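Local structure of quercetin 2,3-dioxygenase (Escherichia coli, 1TQ5) at residues G88-M93 against L162-L167; R133-V138 against Q142-P147; S173-A178 against V223-L228. The protein cleaves quercetin with molecular oxygen in vitro, releasing carbon monoxide, with the help of one divalent metal ion, although its physiological role is unknown. All coordinates share one frame; numbering follows the deposited sequence.

Interaction 1 (G88-M93 against L162-L167); sequences GEFQIM and LYRWAL. With CD (cadmium ion), chain E.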
ATOM      1  N   GLY A  88       8.204   5.834  -7.778  1.00 30.57           N
ATOM      2  CA  GLY A  88       9.140   4.820  -7.331  1.00 29.66           C
ATOM      3  C   GLY A  88       9.478   4.935  -5.856  1.00 27.74           C
ATOM      4  O   GLY A  88      10.018   4.001  -5.264  1.00 25.44           O
ATOM      5  N   GLU A  89       9.160   6.074  -5.247  1.00 25.72           N
ATOM      6  CA  GLU A  89       9.470   6.255  -3.836  1.00 23.34           C
ATOM      7  C   GLU A  89       8.291   6.079  -2.890  1.00 23.35           C
ATOM      8  O   GLU A  89       7.134   6.018  -3.306  1.00 22.65           O
ATOM      9  CB  GLU A  89      10.125   7.618  -3.615  1.00 24.24           C
ATOM     10  CG  GLU A  89      11.477   7.739  -4.306  1.00 26.76           C
ATOM     11  CD  GLU A  89      12.224   8.991  -3.910  1.00 32.79           C
ATOM     12  OE1 GLU A  89      11.795   9.658  -2.943  1.00 29.53           O
ATOM     13  OE2 GLU A  89      13.247   9.301  -4.559  1.00 37.76           O
ATOM     14  N   PHE A  90       8.612   5.992  -1.604  1.00 21.22           N
ATOM     15  CA  PHE A  90       7.625   5.810  -0.551  1.00 21.87           C
ATOM     16  C   PHE A  90       7.748   6.933   0.465  1.00 21.36           C
ATOM     17  O   PHE A  90       8.722   7.682   0.475  1.00 22.02           O
ATOM     18  CB  PHE A  90       7.879   4.496   0.198  1.00 20.24           C
ATOM     19  CG  PHE A  90       7.632   3.254  -0.615  1.00 23.67           C
ATOM     20  CD1 PHE A  90       6.377   2.657  -0.635  1.00 23.46           C
ATOM     21  CD2 PHE A  90       8.665   2.659  -1.328  1.00 26.07           C
ATOM     22  CE1 PHE A  90       6.156   1.477  -1.353  1.00 20.25           C
ATOM     23  CE2 PHE A  90       8.456   1.484  -2.047  1.00 23.57           C
ATOM     24  CZ  PHE A  90       7.198   0.890  -2.058  1.00 23.19           C
ATOM     25  N   GLN A  91       6.749   7.032   1.331  1.00 22.08           N
ATOM     26  CA  GLN A  91       6.746   8.002   2.407  1.00 22.49           C
ATOM     27  C   GLN A  91       5.797   7.391   3.424  1.00 23.45           C
ATOM     28  O   GLN A  91       4.866   6.680   3.056  1.00 20.16           O
ATOM     29  CB  GLN A  91       6.234   9.373   1.941  1.00 24.34           C
ATOM     30  CG  GLN A  91       4.712   9.537   1.887  1.00 27.43           C
ATOM     31  CD  GLN A  91       4.287  10.924   1.427  1.00 33.21           C
ATOM     32  OE1 GLN A  91       5.064  11.873   1.487  1.00 29.59           O
ATOM     33  NE2 GLN A  91       3.044  11.045   0.978  1.00 27.56           N
ATOM     34  N   ILE A  92       6.056   7.618   4.703  1.00 21.90           N
ATOM     35  CA  ILE A  92       5.166   7.087   5.717  1.00 25.95           C
ATOM     36  C   ILE A  92       4.953   8.137   6.790  1.00 26.83           C
ATOM     37  O   ILE A  92       5.850   8.928   7.089  1.00 27.98           O
ATOM     38  CB  ILE A  92       5.714   5.784   6.342  1.00 26.14           C
ATOM     39  CG1 ILE A  92       4.642   5.157   7.242  1.00 33.88           C
ATOM     40  CG2 ILE A  92       6.976   6.067   7.136  1.00 32.63           C
ATOM     41  CD1 ILE A  92       4.991   3.767   7.745  1.00 32.59           C
HETATM   42  N   MSE A  93       3.753   8.149   7.353  1.00 27.14           N
HETATM   43  CA  MSE A  93       3.401   9.105   8.389  1.00 27.80           C
HETATM   44  C   MSE A  93       2.551   8.427   9.462  1.00 29.72           C
HETATM   45  O   MSE A  93       1.635   7.664   9.151  1.00 30.06           O
HETATM   46  CB  MSE A  93       2.620  10.255   7.754  1.00 27.78           C
HETATM   47  CG  MSE A  93       2.282  11.415   8.669  1.00 35.23           C
HETATM   48 SE   MSE A  93       1.356  12.682   7.756  1.00 33.22          SE
HETATM   49  CE  MSE A  93      -0.327  12.070   7.963  1.00 40.45           C
ATOM     50  N   LEU A 162       6.298  -5.284   4.976  1.00 22.00           N
ATOM     51  CA  LEU A 162       5.852  -4.993   3.620  1.00 20.54           C
ATOM     52  C   LEU A 162       7.054  -5.113   2.694  1.00 20.74           C
ATOM     53  O   LEU A 162       8.109  -4.534   2.950  1.00 19.84           O
ATOM     54  CB  LEU A 162       5.275  -3.574   3.519  1.00 21.46           C
ATOM     55  CG  LEU A 162       4.919  -3.076   2.107  1.00 24.14           C
ATOM     56  CD1 LEU A 162       3.842  -3.966   1.483  1.00 25.60           C
ATOM     57  CD2 LEU A 162       4.440  -1.625   2.178  1.00 25.91           C
ATOM     58  N   TYR A 163       6.888  -5.878   1.625  1.00 19.98           N
ATOM     59  CA  TYR A 163       7.946  -6.077   0.650  1.00 21.68           C
ATOM     60  C   TYR A 163       7.493  -5.604  -0.721  1.00 21.17           C
ATOM     61  O   TYR A 163       6.313  -5.708  -1.064  1.00 18.93           O
ATOM     62  CB  TYR A 163       8.292  -7.560   0.525  1.00 23.53           C
ATOM     63  CG  TYR A 163       8.796  -8.223   1.780  1.00 24.94           C
ATOM     64  CD1 TYR A 163      10.161  -8.397   1.996  1.00 26.78           C
ATOM     65  CD2 TYR A 163       7.909  -8.701   2.743  1.00 23.93           C
ATOM     66  CE1 TYR A 163      10.631  -9.036   3.137  1.00 30.88           C
ATOM     67  CE2 TYR A 163       8.366  -9.339   3.888  1.00 28.35           C
ATOM     68  CZ  TYR A 163       9.729  -9.504   4.078  1.00 32.65           C
ATOM     69  OH  TYR A 163      10.190 -10.133   5.214  1.00 35.24           O
ATOM     70  N   ARG A 164       8.430  -5.060  -1.489  1.00 20.38           N
ATOM     71  CA  ARG A 164       8.156  -4.669  -2.863  1.00 22.81           C
ATOM     72  C   ARG A 164       8.928  -5.753  -3.610  1.00 25.01           C
ATOM     73  O   ARG A 164      10.147  -5.855  -3.483  1.00 24.19           O
ATOM     74  CB  ARG A 164       8.722  -3.291  -3.199  1.00 23.90           C
ATOM     75  CG  ARG A 164       8.590  -2.968  -4.680  1.00 25.02           C
ATOM     76  CD  ARG A 164       8.911  -1.516  -4.999  1.00 27.61           C
ATOM     77  NE  ARG A 164      10.251  -1.112  -4.587  1.00 29.70           N
ATOM     78  CZ  ARG A 164      10.770   0.087  -4.836  1.00 29.71           C
ATOM     79  NH1 ARG A 164      11.995   0.381  -4.424  1.00 29.57           N
ATOM     80  NH2 ARG A 164      10.061   0.994  -5.501  1.00 35.20           N
ATOM     81  N   TRP A 165       8.208  -6.569  -4.371  1.00 26.52           N
ATOM     82  CA  TRP A 165       8.809  -7.686  -5.083  1.00 29.92           C
ATOM     83  C   TRP A 165       8.789  -7.508  -6.600  1.00 32.07           C
ATOM     84  O   TRP A 165       7.726  -7.542  -7.223  1.00 28.20           O
ATOM     85  CB  TRP A 165       8.045  -8.963  -4.717  1.00 33.44           C
ATOM     86  CG  TRP A 165       8.884 -10.192  -4.585  1.00 40.61           C
ATOM     87  CD1 TRP A 165       9.979 -10.529  -5.330  1.00 47.76           C
ATOM     88  CD2 TRP A 165       8.669 -11.276  -3.675  1.00 49.56           C
ATOM     89  NE1 TRP A 165      10.460 -11.756  -4.939  1.00 51.04           N
ATOM     90  CE2 TRP A 165       9.674 -12.237  -3.925  1.00 52.35           C
ATOM     91  CE3 TRP A 165       7.725 -11.530  -2.672  1.00 57.07           C
ATOM     92  CZ2 TRP A 165       9.761 -13.434  -3.206  1.00 57.07           C
ATOM     93  CZ3 TRP A 165       7.812 -12.720  -1.956  1.00 60.02           C
ATOM     94  CH2 TRP A 165       8.825 -13.656  -2.229  1.00 60.46           C
ATOM     95  N   ALA A 166       9.962  -7.315  -7.192  1.00 32.19           N
ATOM     96  CA  ALA A 166      10.052  -7.169  -8.640  1.00 33.69           C
ATOM     97  C   ALA A 166      10.445  -8.531  -9.206  1.00 34.07           C
ATOM     98  O   ALA A 166      11.431  -9.124  -8.774  1.00 33.14           O
ATOM     99  CB  ALA A 166      11.092  -6.116  -9.010  1.00 34.68           C
ATOM    100  N   LEU A 167       9.665  -9.031 -10.157  1.00 34.31           N
ATOM    101  CA  LEU A 167       9.946 -10.332 -10.758  1.00 36.10           C
ATOM    102  C   LEU A 167       9.986 -10.276 -12.276  1.00 35.03           C
ATOM    103  O   LEU A 167       9.116  -9.685 -12.909  1.00 36.93           O
ATOM    104  CB  LEU A 167       8.892 -11.360 -10.335  1.00 37.19           C
ATOM    105  CG  LEU A 167       8.784 -11.740  -8.859  1.00 40.64           C
ATOM    106  CD1 LEU A 167       7.646 -12.725  -8.689  1.00 43.69           C
ATOM    107  CD2 LEU A 167      10.088 -12.351  -8.372  1.00 44.11           C
TER
HETATM  108 CD    CD E1003      13.665  11.378  -3.056  1.00 34.22          CD
HETATM  109  O   HOH W   1      11.929  12.790  -1.680  1.00 33.98           O
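R164 reaches across the interface of the two cupin domains of this bicupin to meet G88 and F90. The two domains lie face to face: F90 begins a strand of the seven-stranded N-terminal sheet, and R164 belongs to strand 161-167 of the C-terminal one. With the backbones too far apart to pair, the long arginine spans the gap. Its chain leaves the strand extended and then bends at chi3 (58°), which carries the guanidinium past F90 CE2 to the carbonyl of G88. NH2 donates to G88 O at 3.0 Å; the N-H...O angle of 139° makes this a bent bond, and the oxygen lies somewhat out of the guanidinium plane. F90 meets the same group differently. Its CE2 lies over one guanidinium face, 3.8 Å from R164 NH2 and 3.9 Å from R164 CZ, but displaced toward the rim, and the ring and guanidinium planes are 65° apart, far from a parallel stack. Other bonds help fix the rotation of the arginine: NH1 donates to Q142 OE1, and NH2 has a weak bond to Y67 OH. Y67 also stacks on F90, so it touches both the ring and the arginine. E89 takes no part across the interface; its carboxylate chelates a cadmium ion other than the one bound by H59 and H101. E89 OE1 lies 2.5 Å and E89 OE2 2.6 Å from the metal, and the O of a water lies 2.6 Å from the cadmium.

Interaction 2 (R133-V138 against Q142-P147); sequences RRFDAV and QLVLSP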
ATOM      1  N   ARG A 133      11.951   7.619   2.351  1.00 28.37           N
ATOM      2  CA  ARG A 133      13.185   6.931   1.994  1.00 27.21           C
ATOM      3  C   ARG A 133      13.283   6.598   0.517  1.00 28.75           C
ATOM      4  O   ARG A 133      12.284   6.279  -0.138  1.00 30.12           O
ATOM      5  CB  ARG A 133      13.334   5.638   2.807  1.00 30.70           C
ATOM      6  CG  ARG A 133      14.588   4.825   2.462  1.00 26.48           C
ATOM      7  CD  ARG A 133      15.039   3.987   3.642  1.00 31.33           C
ATOM      8  NE  ARG A 133      16.373   3.418   3.455  1.00 29.83           N
ATOM      9  CZ  ARG A 133      17.093   2.876   4.435  1.00 27.22           C
ATOM     10  NH1 ARG A 133      16.611   2.836   5.670  0.50 21.57           N
ATOM     11  NH2 ARG A 133      18.290   2.362   4.186  1.00 33.39           N
ATOM     12  N   ARG A 134      14.500   6.685  -0.002  1.00 28.62           N
ATOM     13  CA  ARG A 134      14.758   6.354  -1.389  1.00 30.92           C
ATOM     14  C   ARG A 134      15.569   5.071  -1.416  1.00 30.86           C
ATOM     15  O   ARG A 134      16.756   5.067  -1.070  1.00 28.61           O
ATOM     16  CB  ARG A 134      15.542   7.459  -2.086  1.00 32.28           C
ATOM     17  CG  ARG A 134      15.982   7.068  -3.477  1.00 32.40           C
ATOM     18  CD  ARG A 134      16.480   8.252  -4.256  1.00 36.59           C
ATOM     19  NE  ARG A 134      16.875   7.858  -5.601  1.00 36.19           N
ATOM     20  CZ  ARG A 134      16.882   8.681  -6.640  1.00 37.78           C
ATOM     21  NH1 ARG A 134      16.511   9.945  -6.485  1.00 38.13           N
ATOM     22  NH2 ARG A 134      17.263   8.243  -7.832  1.00 39.46           N
ATOM     23  N   PHE A 135      14.910   3.989  -1.814  1.00 34.06           N
ATOM     24  CA  PHE A 135      15.535   2.674  -1.900  1.00 35.08           C
ATOM     25  C   PHE A 135      16.239   2.550  -3.241  1.00 39.05           C
ATOM     26  O   PHE A 135      15.858   3.203  -4.216  1.00 40.68           O
ATOM     27  CB  PHE A 135      14.469   1.578  -1.788  1.00 32.15           C
ATOM     28  CG  PHE A 135      13.706   1.596  -0.489  1.00 31.00           C
ATOM     29  CD1 PHE A 135      14.221   0.978   0.648  1.00 28.59           C
ATOM     30  CD2 PHE A 135      12.479   2.239  -0.399  1.00 30.85           C
ATOM     31  CE1 PHE A 135      13.524   1.000   1.851  1.00 30.22           C
ATOM     32  CE2 PHE A 135      11.775   2.268   0.804  1.00 28.76           C
ATOM     33  CZ  PHE A 135      12.301   1.645   1.930  1.00 25.08           C
ATOM     34  N   ASP A 136      17.265   1.710  -3.296  1.00 42.50           N
ATOM     35  CA  ASP A 136      17.987   1.513  -4.540  1.00 48.75           C
ATOM     36  C   ASP A 136      17.315   0.386  -5.322  1.00 52.42           C
ATOM     37  O   ASP A 136      17.292  -0.760  -4.875  1.00 54.54           O
ATOM     38  CB  ASP A 136      19.444   1.152  -4.263  1.00 49.60           C
ATOM     39  CG  ASP A 136      20.325   1.338  -5.478  1.00 50.56           C
ATOM     40  OD1 ASP A 136      20.605   2.499  -5.841  1.00 44.36           O
ATOM     41  OD2 ASP A 136      20.727   0.320  -6.078  1.00 54.91           O
ATOM     42  N   ALA A 137      16.763   0.719  -6.487  1.00 55.79           N
ATOM     43  CA  ALA A 137      16.086  -0.262  -7.331  1.00 57.81           C
ATOM     44  C   ALA A 137      16.937  -1.513  -7.543  1.00 59.71           C
ATOM     45  O   ALA A 137      18.167  -1.440  -7.615  1.00 60.01           O
ATOM     46  CB  ALA A 137      15.732   0.363  -8.677  1.00 57.94           C
ATOM     47  N   VAL A 138      16.270  -2.659  -7.643  1.00 61.60           N
ATOM     48  CA  VAL A 138      16.967  -3.917  -7.843  1.00 62.10           C
ATOM     49  C   VAL A 138      16.002  -5.087  -7.881  1.00 62.98           C
ATOM     50  O   VAL A 138      15.291  -5.346  -6.910  1.00 63.65           O
ATOM     51  N   GLN A 142      12.569  -6.718  -1.810  1.00 39.32           N
ATOM     52  CA  GLN A 142      13.004  -5.579  -1.009  1.00 35.06           C
ATOM     53  C   GLN A 142      12.063  -5.263   0.150  1.00 31.78           C
ATOM     54  O   GLN A 142      10.852  -5.163  -0.033  1.00 27.64           O
ATOM     55  CB  GLN A 142      13.141  -4.354  -1.913  1.00 34.77           C
ATOM     56  CG  GLN A 142      13.615  -3.104  -1.208  1.00 36.79           C
ATOM     57  CD  GLN A 142      13.736  -1.928  -2.157  1.00 45.73           C
ATOM     58  OE1 GLN A 142      12.734  -1.408  -2.654  1.00 49.50           O
ATOM     59  NE2 GLN A 142      14.967  -1.506  -2.421  1.00 45.64           N
ATOM     60  N   LEU A 143      12.632  -5.096   1.340  1.00 27.73           N
ATOM     61  CA  LEU A 143      11.858  -4.789   2.539  1.00 25.87           C
ATOM     62  C   LEU A 143      11.589  -3.286   2.631  1.00 27.09           C
ATOM     63  O   LEU A 143      12.520  -2.483   2.691  1.00 28.85           O
ATOM     64  CB  LEU A 143      12.626  -5.261   3.773  1.00 25.74           C
ATOM     65  CG  LEU A 143      11.938  -5.166   5.133  1.00 26.09           C
ATOM     66  CD1 LEU A 143      10.673  -6.021   5.139  1.00 29.20           C
ATOM     67  CD2 LEU A 143      12.905  -5.634   6.210  1.00 26.52           C
ATOM     68  N   VAL A 144      10.312  -2.911   2.649  1.00 25.20           N
ATOM     69  CA  VAL A 144       9.926  -1.503   2.708  1.00 25.20           C
ATOM     70  C   VAL A 144       9.529  -1.044   4.107  1.00 24.11           C
ATOM     71  O   VAL A 144       9.931   0.035   4.550  1.00 23.83           O
ATOM     72  CB  VAL A 144       8.761  -1.219   1.735  1.00 26.58           C
ATOM     73  CG1 VAL A 144       8.343   0.241   1.826  1.00 28.06           C
ATOM     74  CG2 VAL A 144       9.189  -1.555   0.310  1.00 29.77           C
ATOM     75  N   LEU A 145       8.726  -1.853   4.791  1.00 22.97           N
ATOM     76  CA  LEU A 145       8.292  -1.536   6.148  1.00 22.58           C
ATOM     77  C   LEU A 145       8.603  -2.714   7.062  1.00 24.26           C
ATOM     78  O   LEU A 145       8.560  -3.865   6.636  1.00 24.40           O
ATOM     79  CB  LEU A 145       6.787  -1.257   6.195  1.00 23.52           C
ATOM     80  CG  LEU A 145       6.214  -0.099   5.377  1.00 24.03           C
ATOM     81  CD1 LEU A 145       4.706  -0.036   5.591  1.00 29.38           C
ATOM     82  CD2 LEU A 145       6.870   1.212   5.794  1.00 26.83           C
ATOM     83  N   SER A 146       8.923  -2.410   8.314  1.00 26.98           N
ATOM     84  CA  SER A 146       9.233  -3.421   9.318  1.00 29.33           C
ATOM     85  C   SER A 146       8.978  -2.837  10.699  1.00 29.31           C
ATOM     86  O   SER A 146       9.041  -1.619  10.891  1.00 28.05           O
ATOM     87  CB  SER A 146      10.697  -3.852   9.225  1.00 28.85           C
ATOM     88  OG  SER A 146      10.913  -4.644   8.072  1.00 41.86           O
ATOM     89  N   PRO A 147       8.684  -3.699  11.682  1.00 31.34           N
ATOM     90  CA  PRO A 147       8.423  -3.236  13.049  1.00 33.48           C
ATOM     91  C   PRO A 147       9.675  -2.625  13.684  1.00 33.77           C
ATOM     92  O   PRO A 147       9.587  -1.713  14.503  1.00 33.19           O
ATOM     93  CB  PRO A 147       7.989  -4.514  13.772  1.00 34.54           C
ATOM     94  CG  PRO A 147       7.463  -5.391  12.666  1.00 34.06           C
ATOM     95  CD  PRO A 147       8.458  -5.149  11.568  1.00 33.69           C
TER
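F135 holds its CG anti to the carbonyl carbon (chi1 -61°), and Q142 extends its chain with CG opposite the backbone N (chi1 -179°); these torsions send the ring and the amide toward one another across the short connection between the segments. The amide reaches the base of the phenyl group: Q142 NE2 is 3.2 Å from F135 CB, and Q142 OE1 is 3.8 Å from F135 CG. Amide and ring are inclined by 45°, so neither lies flat on the other. Farther out, the ring runs alongside the backbone of strand 141-146. F135 CE1 comes to 3.7 Å from L143 O, F135 CZ is 3.9 Å from V144 O, and F135 CE2 touches the V144 CG1 methyl at 4.1 Å, the two side chains crossing at roughly a right angle. F135 and Q142 carry the larger part of the contact. One face of the phenyl ring is covered from within its own segment by R133 CG, 3.9 Å above the plane and over the centre. R164 of the adjacent strand is the polar partner of the glutamine amide. V144 and L145 form a classic beta bulge opposite L162, since both face that residue. The loop after strand 129-133, an outermost strand of the N-terminal sheet, folds against strand 141-146 of the C-terminal sheet, which runs between strands 161-167 and 154-155, while V144 also packs against F90 of strand 90-94.

Interaction 3 (S173-A178 against V223-L228); sequences SVHQIA and VLLFDL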
ATOM      1  N   SER A 173       9.498 -17.403  -6.795  1.00 42.96           N
ATOM      2  CA  SER A 173      10.027 -17.376  -5.439  1.00 44.48           C
ATOM      3  C   SER A 173       9.005 -17.893  -4.441  1.00 43.21           C
ATOM      4  O   SER A 173       7.904 -18.294  -4.817  1.00 41.67           O
ATOM      5  CB  SER A 173      10.463 -15.962  -5.058  1.00 46.08           C
ATOM      6  OG  SER A 173      11.687 -15.627  -5.685  1.00 50.55           O
ATOM      7  N   VAL A 174       9.386 -17.881  -3.169  1.00 43.12           N
ATOM      8  CA  VAL A 174       8.524 -18.359  -2.093  1.00 43.66           C
ATOM      9  C   VAL A 174       8.766 -17.562  -0.815  1.00 42.69           C
ATOM     10  O   VAL A 174       9.897 -17.175  -0.525  1.00 41.38           O
ATOM     11  CB  VAL A 174       8.798 -19.854  -1.777  1.00 43.23           C
ATOM     12  CG1 VAL A 174       7.896 -20.324  -0.645  1.00 44.55           C
ATOM     13  CG2 VAL A 174       8.584 -20.705  -3.018  1.00 44.10           C
ATOM     14  N   HIS A 175       7.697 -17.319  -0.064  1.00 43.72           N
ATOM     15  CA  HIS A 175       7.778 -16.597   1.204  1.00 44.60           C
ATOM     16  C   HIS A 175       7.126 -17.492   2.260  1.00 45.08           C
ATOM     17  O   HIS A 175       5.961 -17.866   2.129  1.00 41.93           O
ATOM     18  CB  HIS A 175       7.027 -15.265   1.119  1.00 44.63           C
ATOM     19  CG  HIS A 175       7.171 -14.411   2.341  1.00 46.77           C
ATOM     20  ND1 HIS A 175       6.298 -13.388   2.641  1.00 53.17           N
ATOM     21  CD2 HIS A 175       8.093 -14.420   3.332  1.00 51.81           C
ATOM     22  CE1 HIS A 175       6.674 -12.805   3.765  1.00 50.70           C
ATOM     23  NE2 HIS A 175       7.761 -13.412   4.205  1.00 53.04           N
ATOM     24  N   GLN A 176       7.882 -17.830   3.303  1.00 47.59           N
ATOM     25  CA  GLN A 176       7.397 -18.703   4.370  1.00 50.52           C
ATOM     26  C   GLN A 176       6.065 -18.294   4.998  1.00 52.13           C
ATOM     27  O   GLN A 176       5.010 -18.501   4.398  1.00 55.58           O
ATOM     28  CB  GLN A 176       8.465 -18.839   5.461  1.00 51.17           C
ATOM     29  CG  GLN A 176       9.768 -19.471   4.975  1.00 54.51           C
ATOM     30  CD  GLN A 176       9.599 -20.916   4.530  1.00 57.85           C
ATOM     31  OE1 GLN A 176       8.752 -21.228   3.691  1.00 57.46           O
ATOM     32  NE2 GLN A 176      10.416 -21.804   5.086  1.00 51.01           N
ATOM     33  N   ILE A 177       6.118 -17.729   6.204  1.00 53.12           N
ATOM     34  CA  ILE A 177       4.930 -17.297   6.951  1.00 53.35           C
ATOM     35  C   ILE A 177       4.460 -18.408   7.881  1.00 54.32           C
ATOM     36  O   ILE A 177       4.178 -19.521   7.440  1.00 54.02           O
ATOM     37  CB  ILE A 177       3.759 -16.922   6.014  1.00 53.76           C
ATOM     38  CG1 ILE A 177       4.202 -15.823   5.050  1.00 57.21           C
ATOM     39  CG2 ILE A 177       2.564 -16.443   6.830  1.00 51.37           C
ATOM     40  CD1 ILE A 177       3.328 -15.723   3.841  1.00 32.59           C
ATOM     41  N   ALA A 178       4.365 -18.102   9.169  1.00 55.83           N
ATOM     42  CA  ALA A 178       3.940 -19.095  10.150  1.00 56.13           C
ATOM     43  C   ALA A 178       2.682 -18.684  10.906  1.00 54.68           C
ATOM     44  O   ALA A 178       2.032 -17.690  10.569  1.00 52.62           O
ATOM     45  CB  ALA A 178       5.072 -19.358  11.137  1.00 57.78           C
ATOM     46  N   VAL A 223       4.942  -6.729  -7.229  1.00 22.76           N
ATOM     47  CA  VAL A 223       3.861  -6.863  -6.269  1.00 21.57           C
ATOM     48  C   VAL A 223       4.310  -6.357  -4.919  1.00 21.07           C
ATOM     49  O   VAL A 223       5.507  -6.305  -4.618  1.00 19.38           O
ATOM     50  CB  VAL A 223       3.410  -8.335  -6.085  1.00 23.92           C
ATOM     51  CG1 VAL A 223       2.904  -8.900  -7.401  1.00 22.13           C
ATOM     52  CG2 VAL A 223       4.564  -9.171  -5.541  1.00 27.32           C
ATOM     53  N   LEU A 224       3.328  -5.962  -4.118  1.00 21.15           N
ATOM     54  CA  LEU A 224       3.566  -5.500  -2.765  1.00 20.77           C
ATOM     55  C   LEU A 224       3.064  -6.664  -1.929  1.00 20.83           C
ATOM     56  O   LEU A 224       1.933  -7.124  -2.115  1.00 19.40           O
ATOM     57  CB  LEU A 224       2.740  -4.248  -2.459  1.00 20.86           C
ATOM     58  CG  LEU A 224       3.020  -2.993  -3.298  1.00 20.98           C
ATOM     59  CD1 LEU A 224       2.127  -1.867  -2.828  1.00 27.18           C
ATOM     60  CD2 LEU A 224       4.488  -2.591  -3.164  1.00 24.29           C
ATOM     61  N   LEU A 225       3.907  -7.161  -1.032  1.00 18.44           N
ATOM     62  CA  LEU A 225       3.508  -8.277  -0.197  1.00 19.85           C
ATOM     63  C   LEU A 225       3.424  -7.825   1.246  1.00 17.94           C
ATOM     64  O   LEU A 225       4.430  -7.461   1.862  1.00 20.35           O
ATOM     65  CB  LEU A 225       4.490  -9.446  -0.339  1.00 18.43           C
ATOM     66  CG  LEU A 225       4.041 -10.759   0.321  1.00 22.97           C
ATOM     67  CD1 LEU A 225       4.591 -11.951  -0.454  1.00 30.31           C
ATOM     68  CD2 LEU A 225       4.501 -10.792   1.772  1.00 29.25           C
ATOM     69  N   PHE A 226       2.201  -7.827   1.765  1.00 20.38           N
ATOM     70  CA  PHE A 226       1.929  -7.426   3.137  1.00 19.21           C
ATOM     71  C   PHE A 226       1.883  -8.660   4.024  1.00 21.62           C
ATOM     72  O   PHE A 226       1.006  -9.501   3.842  1.00 22.16           O
ATOM     73  CB  PHE A 226       0.568  -6.735   3.219  1.00 17.35           C
ATOM     74  CG  PHE A 226       0.491  -5.432   2.480  1.00 20.89           C
ATOM     75  CD1 PHE A 226       0.771  -4.234   3.127  1.00 22.79           C
ATOM     76  CD2 PHE A 226       0.092  -5.398   1.147  1.00 21.24           C
ATOM     77  CE1 PHE A 226       0.646  -3.017   2.455  1.00 27.83           C
ATOM     78  CE2 PHE A 226      -0.036  -4.197   0.468  1.00 17.86           C
ATOM     79  CZ  PHE A 226       0.241  -2.999   1.124  1.00 25.76           C
ATOM     80  N   ASP A 227       2.821  -8.781   4.963  1.00 20.69           N
ATOM     81  CA  ASP A 227       2.841  -9.907   5.911  1.00 25.28           C
ATOM     82  C   ASP A 227       2.181  -9.339   7.173  1.00 24.80           C
ATOM     83  O   ASP A 227       2.798  -8.574   7.922  1.00 23.30           O
ATOM     84  CB  ASP A 227       4.280 -10.333   6.224  1.00 29.57           C
ATOM     85  CG  ASP A 227       4.353 -11.684   6.938  1.00 39.62           C
ATOM     86  OD1 ASP A 227       3.670 -11.860   7.970  1.00 42.42           O
ATOM     87  OD2 ASP A 227       5.100 -12.571   6.465  1.00 51.37           O
ATOM     88  N   LEU A 228       0.932  -9.726   7.408  1.00 23.06           N
ATOM     89  CA  LEU A 228       0.149  -9.196   8.517  1.00 22.20           C
ATOM     90  C   LEU A 228      -0.083 -10.100   9.727  1.00 24.32           C
ATOM     91  O   LEU A 228      -0.088 -11.323   9.616  1.00 22.51           O
ATOM     92  CB  LEU A 228      -1.201  -8.741   7.958  1.00 21.93           C
ATOM     93  CG  LEU A 228      -1.056  -7.800   6.761  1.00 22.48           C
ATOM     94  CD1 LEU A 228      -2.278  -7.875   5.857  1.00 24.49           C
ATOM     95  CD2 LEU A 228      -0.817  -6.391   7.277  1.00 23.93           C
TER
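H175 sets its ring against L225 and D227, ND1 on the first and CE1 on the second; both of these residues point toward it from the facing strand. The leucine comes in at the ring edge: its CD2 methyl lies near the imidazole plane, 3.3 Å from H175 ND1, with L225 CD1 at 3.8 Å from the same nitrogen. This is a tight approach of carbon to a polar atom, and ND1, buried here, has no hydrogen-bonding partner in the model. The carboxylate arrives obliquely at the next part of the ring. D227 OD2 is 3.1 Å from H175 CE1 and 3.6 Å from H175 NE2, while the carboxylate and imidazole planes stand 69° apart; the negative charge would be expected to polarise the C-H at CE1. I177 adds its CG1 over the centre of one imidazole face, 4.0 Å above the plane, and this same carbon lies 3.7 Å from D227 OD2, the isoleucine and aspartate running antiparallel alongside each other. These groups lie between the two sheets of the C-terminal cupin, a jelly-roll beta-barrel: strand 172-175 is an outermost strand of the four-stranded sheet, and strand 221-228 lies in the seven-stranded one. The histidine can span the distance because its CG is anti to the backbone N (chi1 -175°), directing the ring inward. A second shell steadies the polar and aromatic groups. R181 NE forms a salt bridge with D227 OD1, the oxygen other than the one beside the imidazole, and Y163 of strand 161-167 packs edge-to-face with the H175 ring. On the apolar side, V183 of strand 182-187 touches both I177 and L225, and I213 of strand 213-217 also packs against I177.

In the fold
All three contacts reach the seven-stranded sheet of the C-terminal cupin, in which strands 141-146, 161-167 and 221-228 are successive neighbours. Interactions 1 and 2 have centres about 6 Å apart and share one cluster at the junction of the domains; the centre of interaction 3 lies about 14 Å and 15 Å from theirs. Along the chain, both segments of interaction 2 fall between those of interaction 1, and interaction 3 follows. Backbone bonds carry strand 161-167 onto strand 221-228, as with Y163 O to L225 N at 2.8 Å. One sheet therefore faces the N-terminal domain on one side and its own cupin interior on the other.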